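Local coordinates for peptidoglycan-recognition protein LB (Drosophila melanogaster, PDB 7NSX) that hydrolyses the amide link between N-acetylmuramoyl groups and L-amino acids in bacterial peptidoglycan, acting as a zinc-dependent amidase of innate immunity, at residues A38-I43 with K150-R155; G79-I84 with K109-V114; R155-T160 with T178-T183. All coordinates share one frame; numbering follows the deposited sequence.

Interactions 1 and 2 belong to the core and to one mixed sheet, while interaction 3 lies at the surface. Strands 38-45 and 110-115 are neighbours in that sheet, so the parallel pairings of interactions 1 and 2 are joined by backbone bonds between I42 and both V111 and I113. In both, backbone hydrogen bonds between parallel strands, with a serine hydroxyl joining in at the start of interaction 2, are wrapped in aliphatic and aromatic packing, and each approaches the zinc site, through H154 and Y80 respectively. Interaction 3 shares R155 with interaction 1 and joins two irregular loops by a single direct hydrogen bond from a side-chain amide to a backbone carbonyl, water and slight apolar contact.

Interaction 1. Residues A38-I43 with K150-R155; sequences APYVII and KLLGHR. With ZN (zinc ion), chain B.
I43 N donates to L152 O at 2.8 Å, and L152 N meets V41 O almost straight (176° at the hydrogen), the firmest of five backbone bonds that join two strands in parallel register. V41 N to K150 O and K150 N to P39 O continue the series backward. P39 suits the corner that precedes the strand: a proline has no N-H to give, yet its carbonyl still takes a bond. At the other end H154 N donates to I43 O at 3.0 Å, a more bent bond that fixes the histidine backbone just past the end of strand 149-153, beside the strand that goes on to H44. The imidazole turns away from its own N, with CG anti to it (chi1 -173°), and H154 ND1 binds the zinc at 2.0 Å; H44 and C162 are the other protein ligands.

On one face L151 CD1 lies 3.7 Å from both V41 CG1 and I43 CG1, a leucine branch reaching two beta-branched residues whose shape favours extended chain. On the other, L152 CD1 approaches Y40 CD2 obliquely at 3.6 Å. K150 runs alongside the same ring, K150 CD 3.7 Å from Y40 CE2, while its amine leads off to the exposed side.

Strand 149-153 is an outermost strand of the sheet, and strand 110-115 flanks 38-45 on its other side. Helix 165-171 covers I43 through L167 and I171, and Y106 meets Y40 edge-to-face.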
loop_
_atom_site.group_PDB
_atom_site.type_symbol
_atom_site.label_atom_id
_atom_site.label_comp_id
_atom_site.label_asym_id
_atom_site.label_seq_id
_atom_site.Cartn_x
_atom_site.Cartn_y
_atom_site.Cartn_z
ATOM N N ALA A 38 9.190 -9.074 -5.651
ATOM C CA ALA A 38 8.940 -8.864 -4.206
ATOM C C ALA A 38 8.438 -10.154 -3.591
ATOM O O ALA A 38 7.429 -10.692 -4.036
ATOM C CB ALA A 38 7.943 -7.746 -4.017
ATOM N N PRO A 39 9.113 -10.726 -2.564
ATOM C CA PRO A 39 8.575 -11.902 -1.881
ATOM C C PRO A 39 7.436 -11.597 -0.906
ATOM O O PRO A 39 6.747 -12.539 -0.536
ATOM C CB PRO A 39 9.767 -12.448 -1.081
ATOM C CG PRO A 39 10.638 -11.230 -0.856
ATOM C CD PRO A 39 10.463 -10.376 -2.096
ATOM N N TYR A 40 7.255 -10.321 -0.521
ATOM C CA TYR A 40 6.207 -9.906 0.450
ATOM C C TYR A 40 5.276 -8.840 -0.124
ATOM O O TYR A 40 5.733 -7.953 -0.831
ATOM C CB TYR A 40 6.815 -9.343 1.732
ATOM C CG TYR A 40 7.598 -10.358 2.519
ATOM C CD1 TYR A 40 8.956 -10.496 2.319
ATOM C CD2 TYR A 40 6.968 -11.224 3.399
ATOM C CE1 TYR A 40 9.681 -11.470 2.976
ATOM C CE2 TYR A 40 7.686 -12.180 4.101
ATOM C CZ TYR A 40 9.051 -12.283 3.897
ATOM O OH TYR A 40 9.803 -13.200 4.558
ATOM N N VAL A 41 3.988 -8.941 0.229
ATOM C CA VAL A 41 2.997 -7.850 0.100
ATOM C C VAL A 41 2.518 -7.463 1.492
ATOM O O VAL A 41 1.962 -8.323 2.236
ATOM C CB VAL A 41 1.846 -8.259 -0.830
ATOM C CG1 VAL A 41 0.761 -7.207 -0.867
ATOM C CG2 VAL A 41 2.388 -8.534 -2.227
ATOM N N ILE A 42 2.667 -6.196 1.850
ATOM C CA ILE A 42 2.261 -5.761 3.210
ATOM C C ILE A 42 1.130 -4.743 3.093
ATOM O O ILE A 42 1.332 -3.713 2.426
ATOM C CB ILE A 42 3.454 -5.249 4.021
ATOM C CG1 ILE A 42 4.478 -6.372 4.208
ATOM C CG2 ILE A 42 2.950 -4.685 5.356
ATOM C CD1 ILE A 42 5.830 -5.866 4.497
ATOM N N ILE A 43 0.018 -5.018 3.784
ATOM C CA ILE A 43 -1.204 -4.172 3.762
ATOM C C ILE A 43 -1.168 -3.244 4.974
ATOM O O ILE A 43 -0.871 -3.720 6.124
ATOM C CB ILE A 43 -2.481 -5.036 3.706
ATOM C CG1 ILE A 43 -2.437 -6.026 2.536
ATOM C CG2 ILE A 43 -3.717 -4.144 3.631
ATOM C CD1 ILE A 43 -2.338 -5.381 1.168
ATOM N N LYS A 150 4.138 -13.800 0.051
ATOM C CA LYS A 150 3.421 -13.899 1.334
ATOM C C LYS A 150 2.696 -12.570 1.579
ATOM O O LYS A 150 3.374 -11.511 1.555
ATOM C CB LYS A 150 4.446 -14.183 2.429
ATOM C CG LYS A 150 5.218 -15.486 2.300
ATOM C CD LYS A 150 6.351 -15.550 3.296
ATOM C CE LYS A 150 6.640 -16.953 3.781
ATOM N NZ LYS A 150 7.132 -17.803 2.668
ATOM N N LEU A 151 1.394 -12.643 1.857
ATOM C CA LEU A 151 0.555 -11.483 2.197
ATOM C C LEU A 151 0.523 -11.339 3.724
ATOM O O LEU A 151 0.120 -12.314 4.429
ATOM C CB LEU A 151 -0.842 -11.671 1.618
ATOM C CG LEU A 151 -1.840 -10.567 1.931
ATOM C CD1 LEU A 151 -1.548 -9.327 1.100
ATOM C CD2 LEU A 151 -3.236 -11.058 1.675
ATOM N N LEU A 152 0.935 -10.160 4.190
ATOM C CA LEU A 152 0.944 -9.758 5.611
ATOM C C LEU A 152 0.200 -8.438 5.794
ATOM O O LEU A 152 0.101 -7.628 4.848
ATOM C CB LEU A 152 2.396 -9.598 6.052
ATOM C CG LEU A 152 3.305 -10.801 5.807
ATOM C CD1 LEU A 152 4.736 -10.454 6.116
ATOM C CD2 LEU A 152 2.845 -12.000 6.611
ATOM N N GLY A 153 -0.310 -8.250 7.004
ATOM C CA GLY A 153 -0.666 -6.944 7.571
ATOM C C GLY A 153 0.518 -6.385 8.310
ATOM O O GLY A 153 1.353 -7.187 8.791
ATOM N N HIS A 154 0.608 -5.059 8.365
ATOM C CA HIS A 154 1.714 -4.337 9.028
ATOM C C HIS A 154 1.867 -4.913 10.441
ATOM O O HIS A 154 3.029 -5.178 10.835
ATOM C CB HIS A 154 1.414 -2.842 9.022
ATOM C CG HIS A 154 2.527 -1.979 9.506
ATOM N ND1 HIS A 154 2.414 -0.597 9.517
ATOM C CD2 HIS A 154 3.762 -2.266 9.989
ATOM C CE1 HIS A 154 3.528 -0.077 9.985
ATOM N NE2 HIS A 154 4.370 -1.081 10.274
ATOM N N ARG A 155 0.740 -5.137 11.142
ATOM C CA ARG A 155 0.739 -5.566 12.571
ATOM C C ARG A 155 1.426 -6.919 12.782
ATOM O O ARG A 155 1.592 -7.309 13.945
ATOM C CB ARG A 155 -0.684 -5.693 13.088
ATOM C CG ARG A 155 -1.537 -6.681 12.307
ATOM C CD ARG A 155 -2.801 -7.001 13.073
ATOM N NE ARG A 155 -3.539 -5.783 13.358
ATOM C CZ ARG A 155 -4.667 -5.726 14.069
ATOM N NH1 ARG A 155 -5.195 -6.830 14.572
ATOM N NH2 ARG A 155 -5.259 -4.560 14.272
HETATM ZN ZN ZN B . 1.014 0.415 8.435
#

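Interaction 2. Residues G79-I84 with K109-V114; sequences GYSFGI and KSVGIV
S81 and G112 exchange hydrogen bonds at the start of this parallel pairing. G112 N donates to S81 OG at 2.8 Å, a side-chain oxygen standing in for a strand carbonyl just before the regular strand begins. The serine can do this because its OG sits beside its own backbone N, anti to the carbonyl carbon (chi1 -47°), and faces G112. The carbonyl of G112 is gripped twice: F82 N comes in at 3.2 Å, and S81 N adds a bond that is short but weak, bent to 128° at the hydrogen. Glycine suits this spot, since it lets S81 and Y80 pack close against the bare backbone. From here the bonding becomes regular: V114 N gives to F82 O at 2.9 Å, and I84 N to V114 O at 2.8 Å. The hydroxyl of S110 is satisfied elsewhere, by the carbonyl of Y106, while G83 bonds across to Y91 on the strand's other side.

Apolar groups close round these peptides. V114 CB stands 3.5 Å from the centroid of the Y80 ring and only 4° off its normal, a CH-pi contact over the face, with V114 CG1 near Y80 CD1 and V114 CG2 nearer the hydroxyl end. I84 CD1 meets I113 CG2 at 3.5 Å, and V111 CG1 approaches the edge of the F82 ring; F82 and I113 also pack on L135 of helix 126-142.

The Y80 ring also meets that of H44, a zinc ligand, and the tyrosine, inferred to be essential for coordinating the zinc-bound water, comes within about 5 Å of the metal at its nearest atom. This is the central sheet of the zinc-amidase PGRP fold, in which residues on or next to the strands, among them H44, H154 and Y80, gather round the zinc.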
loop_
_atom_site.group_PDB
_atom_site.type_symbol
_atom_site.label_atom_id
_atom_site.label_comp_id
_atom_site.label_asym_id
_atom_site.label_seq_id
_atom_site.Cartn_x
_atom_site.Cartn_y
_atom_site.Cartn_z
ATOM N N GLY A 79 5.913 6.891 1.822
ATOM C CA GLY A 79 6.533 5.631 2.284
ATOM C C GLY A 79 5.973 4.366 1.626
ATOM O O GLY A 79 6.682 3.316 1.593
ATOM N N TYR A 80 4.765 4.416 1.068
ATOM C CA TYR A 80 4.072 3.220 0.519
ATOM C C TYR A 80 4.427 3.027 -0.954
ATOM O O TYR A 80 4.746 4.021 -1.684
ATOM C CB TYR A 80 2.563 3.416 0.703
ATOM C CG TYR A 80 2.122 3.695 2.112
ATOM C CD1 TYR A 80 1.646 4.946 2.482
ATOM C CD2 TYR A 80 2.174 2.714 3.087
ATOM C CE1 TYR A 80 1.176 5.196 3.760
ATOM C CE2 TYR A 80 1.708 2.948 4.373
ATOM C CZ TYR A 80 1.224 4.202 4.720
ATOM O OH TYR A 80 0.775 4.430 5.996
ATOM N N SER A 81 4.375 1.777 -1.417
ATOM C CA SER A 81 4.587 1.430 -2.839
ATOM C C SER A 81 3.391 1.935 -3.661
ATOM O O SER A 81 3.611 2.442 -4.736
ATOM C CB SER A 81 4.804 -0.048 -3.030
ATOM O OG SER A 81 5.730 -0.561 -2.101
ATOM N N PHE A 82 2.167 1.768 -3.136
ATOM C CA PHE A 82 0.904 2.096 -3.811
ATOM C C PHE A 82 -0.126 2.494 -2.766
ATOM O O PHE A 82 -0.073 1.959 -1.639
ATOM C CB PHE A 82 0.403 0.910 -4.637
ATOM C CG PHE A 82 1.280 0.533 -5.805
ATOM C CD1 PHE A 82 2.244 -0.449 -5.680
ATOM C CD2 PHE A 82 1.166 1.182 -7.028
ATOM C CE1 PHE A 82 3.041 -0.811 -6.758
ATOM C CE2 PHE A 82 1.980 0.843 -8.105
ATOM C CZ PHE A 82 2.908 -0.168 -7.976
ATOM N N GLY A 83 -1.050 3.377 -3.184
ATOM C CA GLY A 83 -2.256 3.764 -2.437
ATOM C C GLY A 83 -3.512 3.282 -3.154
ATOM O O GLY A 83 -3.517 3.142 -4.398
ATOM N N ILE A 84 -4.552 2.985 -2.380
ATOM C CA ILE A 84 -5.884 2.626 -2.901
ATOM C C ILE A 84 -6.926 3.583 -2.332
ATOM O O ILE A 84 -7.000 3.758 -1.107
ATOM C CB ILE A 84 -6.179 1.151 -2.639
ATOM C CG1 ILE A 84 -5.128 0.316 -3.390
ATOM C CG2 ILE A 84 -7.609 0.864 -3.078
ATOM C CD1 ILE A 84 -5.202 -1.112 -3.159
ATOM N N LYS A 109 12.093 -5.609 0.203
ATOM C CA LYS A 109 11.649 -6.931 -0.316
ATOM C C LYS A 109 10.122 -7.037 -0.315
ATOM O O LYS A 109 9.627 -8.162 -0.182
ATOM C CB LYS A 109 12.238 -8.007 0.601
ATOM C CG LYS A 109 11.830 -7.885 2.057
ATOM C CD LYS A 109 12.498 -8.904 2.958
ATOM C CE LYS A 109 13.938 -8.543 3.262
ATOM N NZ LYS A 109 14.408 -9.253 4.463
ATOM N N SER A 110 9.410 -5.913 -0.385
ATOM C CA SER A 110 7.929 -5.878 -0.262
ATOM C C SER A 110 7.327 -4.794 -1.161
ATOM O O SER A 110 8.014 -3.827 -1.597
ATOM C CB SER A 110 7.450 -5.726 1.160
ATOM O OG SER A 110 7.641 -4.409 1.645
ATOM N N VAL A 111 6.075 -5.065 -1.512
ATOM C CA VAL A 111 5.106 -4.067 -1.999
ATOM C C VAL A 111 4.264 -3.641 -0.791
ATOM O O VAL A 111 3.518 -4.500 -0.260
ATOM C CB VAL A 111 4.245 -4.659 -3.124
ATOM C CG1 VAL A 111 3.375 -3.578 -3.743
ATOM C CG2 VAL A 111 5.109 -5.327 -4.185
ATOM N N GLY A 112 4.397 -2.383 -0.381
ATOM C CA GLY A 112 3.600 -1.771 0.696
ATOM C C GLY A 112 2.374 -1.090 0.118
ATOM O O GLY A 112 2.528 -0.103 -0.621
ATOM N N ILE A 113 1.191 -1.636 0.374
ATOM C CA ILE A 113 -0.071 -1.107 -0.214
ATOM C C ILE A 113 -0.901 -0.458 0.903
ATOM O O ILE A 113 -1.169 -1.140 1.891
ATOM C CB ILE A 113 -0.888 -2.213 -0.884
ATOM C CG1 ILE A 113 -0.065 -3.009 -1.899
ATOM C CG2 ILE A 113 -2.151 -1.612 -1.498
ATOM C CD1 ILE A 113 -0.832 -4.157 -2.511
ATOM N N VAL A 114 -1.267 0.800 0.758
ATOM C CA VAL A 114 -2.070 1.510 1.785
ATOM C C VAL A 114 -3.502 1.652 1.268
ATOM O O VAL A 114 -3.685 2.162 0.172
ATOM C CB VAL A 114 -1.486 2.866 2.229
ATOM C CG1 VAL A 114 -1.420 3.883 1.123
ATOM C CG2 VAL A 114 -2.292 3.412 3.413
#

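Interaction 3. Residues R155-T160 with T178-T183; sequences RQVRDT and THINDT
Q156 reaches across to segment 178-183 with its chain extended beyond CG, and its amide meets the backbone of T178. Q156 NE2 donates to T178 O at 2.9 Å, in the plane of that carbonyl and with the oxygen only 12° out of the glutamine's own amide plane. The same NE2 also gives to water 1 at 3.1 Å, and I180 N donates to this water at 3.0 Å, a second, indirect tie. At the amide's other end, Q156 OE1 accepts from G153 N, so its rotation is fixed from both ends. Glutamine suits the place because one group both donates and accepts. Replacing it with an alanine would probably leave T178 O and G153 N without these side-chain partners and let segment 178-183 shift against the loop.

The contact joins two irregular pieces: the loop that follows zinc ligand H154, and the last ordered part of the chain, after helix 165-171. F177 and F168 also pack against Q156.

I180 takes the apolar part. Its CG1 lies between the backbone N and carbonyl carbon (chi1 56°), sending CD1 toward the loop, where I180 CD1 comes 3.4 Å from Q156 O and touches V157 CG1 at 3.8 Å, the two side chains slanting past each other. Beyond, water 2 donates to Q156 O at 2.9 Å; the approach of this water to N181 OD1 is doubtfully short.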
loop_
_atom_site.group_PDB
_atom_site.type_symbol
_atom_site.label_atom_id
_atom_site.label_comp_id
_atom_site.label_asym_id
_atom_site.label_seq_id
_atom_site.Cartn_x
_atom_site.Cartn_y
_atom_site.Cartn_z
ATOM N N ARG A 155 0.740 -5.137 11.142
ATOM C CA ARG A 155 0.739 -5.566 12.571
ATOM C C ARG A 155 1.426 -6.919 12.782
ATOM O O ARG A 155 1.592 -7.309 13.945
ATOM C CB ARG A 155 -0.684 -5.693 13.088
ATOM C CG ARG A 155 -1.537 -6.681 12.307
ATOM C CD ARG A 155 -2.801 -7.001 13.073
ATOM N NE ARG A 155 -3.539 -5.783 13.358
ATOM C CZ ARG A 155 -4.667 -5.726 14.069
ATOM N NH1 ARG A 155 -5.195 -6.830 14.572
ATOM N NH2 ARG A 155 -5.259 -4.560 14.272
ATOM N N GLN A 156 1.770 -7.653 11.722
ATOM C CA GLN A 156 2.441 -8.965 11.856
ATOM C C GLN A 156 3.955 -8.759 11.925
ATOM O O GLN A 156 4.698 -9.672 12.350
ATOM C CB GLN A 156 2.065 -9.839 10.673
ATOM C CG GLN A 156 0.645 -10.335 10.749
ATOM C CD GLN A 156 0.369 -11.155 9.513
ATOM O OE1 GLN A 156 -0.081 -10.651 8.492
ATOM N NE2 GLN A 156 0.603 -12.448 9.606
ATOM N N VAL A 157 4.448 -7.604 11.533
ATOM C CA VAL A 157 5.924 -7.406 11.506
ATOM C C VAL A 157 6.348 -6.282 12.459
ATOM O O VAL A 157 7.575 -6.007 12.582
ATOM C CB VAL A 157 6.412 -7.172 10.067
ATOM C CG1 VAL A 157 5.888 -8.260 9.141
ATOM C CG2 VAL A 157 6.079 -5.773 9.570
ATOM N N ARG A 158 5.381 -5.609 13.060
ATOM C CA ARG A 158 5.649 -4.457 13.955
ATOM C C ARG A 158 4.456 -4.361 14.886
ATOM O O ARG A 158 3.357 -4.746 14.467
ATOM C CB ARG A 158 5.827 -3.163 13.157
ATOM C CG ARG A 158 5.981 -1.902 13.999
ATOM C CD ARG A 158 7.419 -1.752 14.438
ATOM N NE ARG A 158 8.228 -2.087 13.273
ATOM C CZ ARG A 158 9.311 -2.848 13.280
ATOM N NH1 ARG A 158 9.773 -3.363 14.407
ATOM N NH2 ARG A 158 9.930 -3.093 12.142
ATOM N N ASP A 159 4.684 -3.877 16.099
ATOM C CA ASP A 159 3.608 -3.630 17.076
ATOM C C ASP A 159 2.814 -2.434 16.569
ATOM O O ASP A 159 3.327 -1.349 16.645
ATOM C CB ASP A 159 4.200 -3.390 18.463
ATOM C CG ASP A 159 3.167 -3.421 19.573
ATOM O OD1 ASP A 159 2.339 -4.343 19.575
ATOM O OD2 ASP A 159 3.199 -2.507 20.416
ATOM N N THR A 160 1.631 -2.666 16.024
ATOM C CA THR A 160 0.735 -1.609 15.516
ATOM C C THR A 160 -0.653 -2.236 15.359
ATOM O O THR A 160 -0.727 -3.472 15.224
ATOM C CB THR A 160 1.339 -0.984 14.237
ATOM O OG1 THR A 160 0.510 0.077 13.774
ATOM C CG2 THR A 160 1.464 -1.981 13.103
ATOM N N THR A 178 -0.387 -15.240 5.152
ATOM C CA THR A 178 0.717 -16.040 5.725
ATOM C C THR A 178 0.857 -15.706 7.218
ATOM O O THR A 178 0.880 -14.511 7.556
ATOM C CB THR A 178 2.005 -15.703 4.970
ATOM O OG1 THR A 178 1.769 -16.077 3.616
ATOM C CG2 THR A 178 3.245 -16.392 5.483
ATOM N N HIS A 179 0.971 -16.730 8.067
ATOM C CA HIS A 179 1.383 -16.628 9.494
ATOM C C HIS A 179 2.897 -16.757 9.535
ATOM O O HIS A 179 3.403 -17.733 8.953
ATOM C CB HIS A 179 0.720 -17.721 10.346
ATOM C CG HIS A 179 -0.766 -17.700 10.273
ATOM N ND1 HIS A 179 -1.516 -16.625 10.745
ATOM C CD2 HIS A 179 -1.647 -18.606 9.795
ATOM C CE1 HIS A 179 -2.800 -16.883 10.565
ATOM N NE2 HIS A 179 -2.902 -18.088 9.966
ATOM N N ILE A 180 3.583 -15.799 10.149
ATOM C CA ILE A 180 5.070 -15.763 10.226
ATOM C C ILE A 180 5.533 -16.005 11.674
ATOM O O ILE A 180 6.758 -16.137 11.886
ATOM C CB ILE A 180 5.627 -14.447 9.639
ATOM C CG1 ILE A 180 5.054 -13.192 10.308
ATOM C CG2 ILE A 180 5.423 -14.433 8.129
ATOM C CD1 ILE A 180 5.903 -11.964 10.088
ATOM N N ASN A 181 4.619 -16.036 12.646
ATOM C CA ASN A 181 5.005 -16.244 14.070
ATOM C C ASN A 181 3.982 -17.210 14.666
ATOM O O ASN A 181 2.929 -17.424 14.036
ATOM C CB ASN A 181 5.256 -14.895 14.766
ATOM C CG ASN A 181 6.459 -14.144 14.202
ATOM O OD1 ASN A 181 6.303 -13.048 13.635
ATOM N ND2 ASN A 181 7.664 -14.712 14.329
ATOM N N ASP A 182 4.336 -17.887 15.756
ATOM C CA ASP A 182 3.493 -18.974 16.325
ATOM C C ASP A 182 2.145 -18.404 16.819
ATOM O O ASP A 182 1.250 -19.180 17.021
ATOM C CB ASP A 182 4.215 -19.725 17.448
ATOM C CG ASP A 182 5.501 -20.430 17.035
ATOM O OD1 ASP A 182 5.786 -20.473 15.812
ATOM O OD2 ASP A 182 6.219 -20.913 17.939
ATOM N N THR A 183 2.008 -17.095 17.008
ATOM C CA THR A 183 0.731 -16.437 17.407
ATOM C C THR A 183 -0.283 -16.402 16.247
ATOM O O THR A 183 -1.482 -16.383 16.525
ATOM C CB THR A 183 1.038 -15.030 17.916
ATOM O OG1 THR A 183 1.702 -14.386 16.821
ATOM C CG2 THR A 183 1.885 -15.062 19.173
HETATM O O HOH W 1 2.022 -13.990 11.947
HETATM O O HOH W 2 3.924 -12.206 13.471
#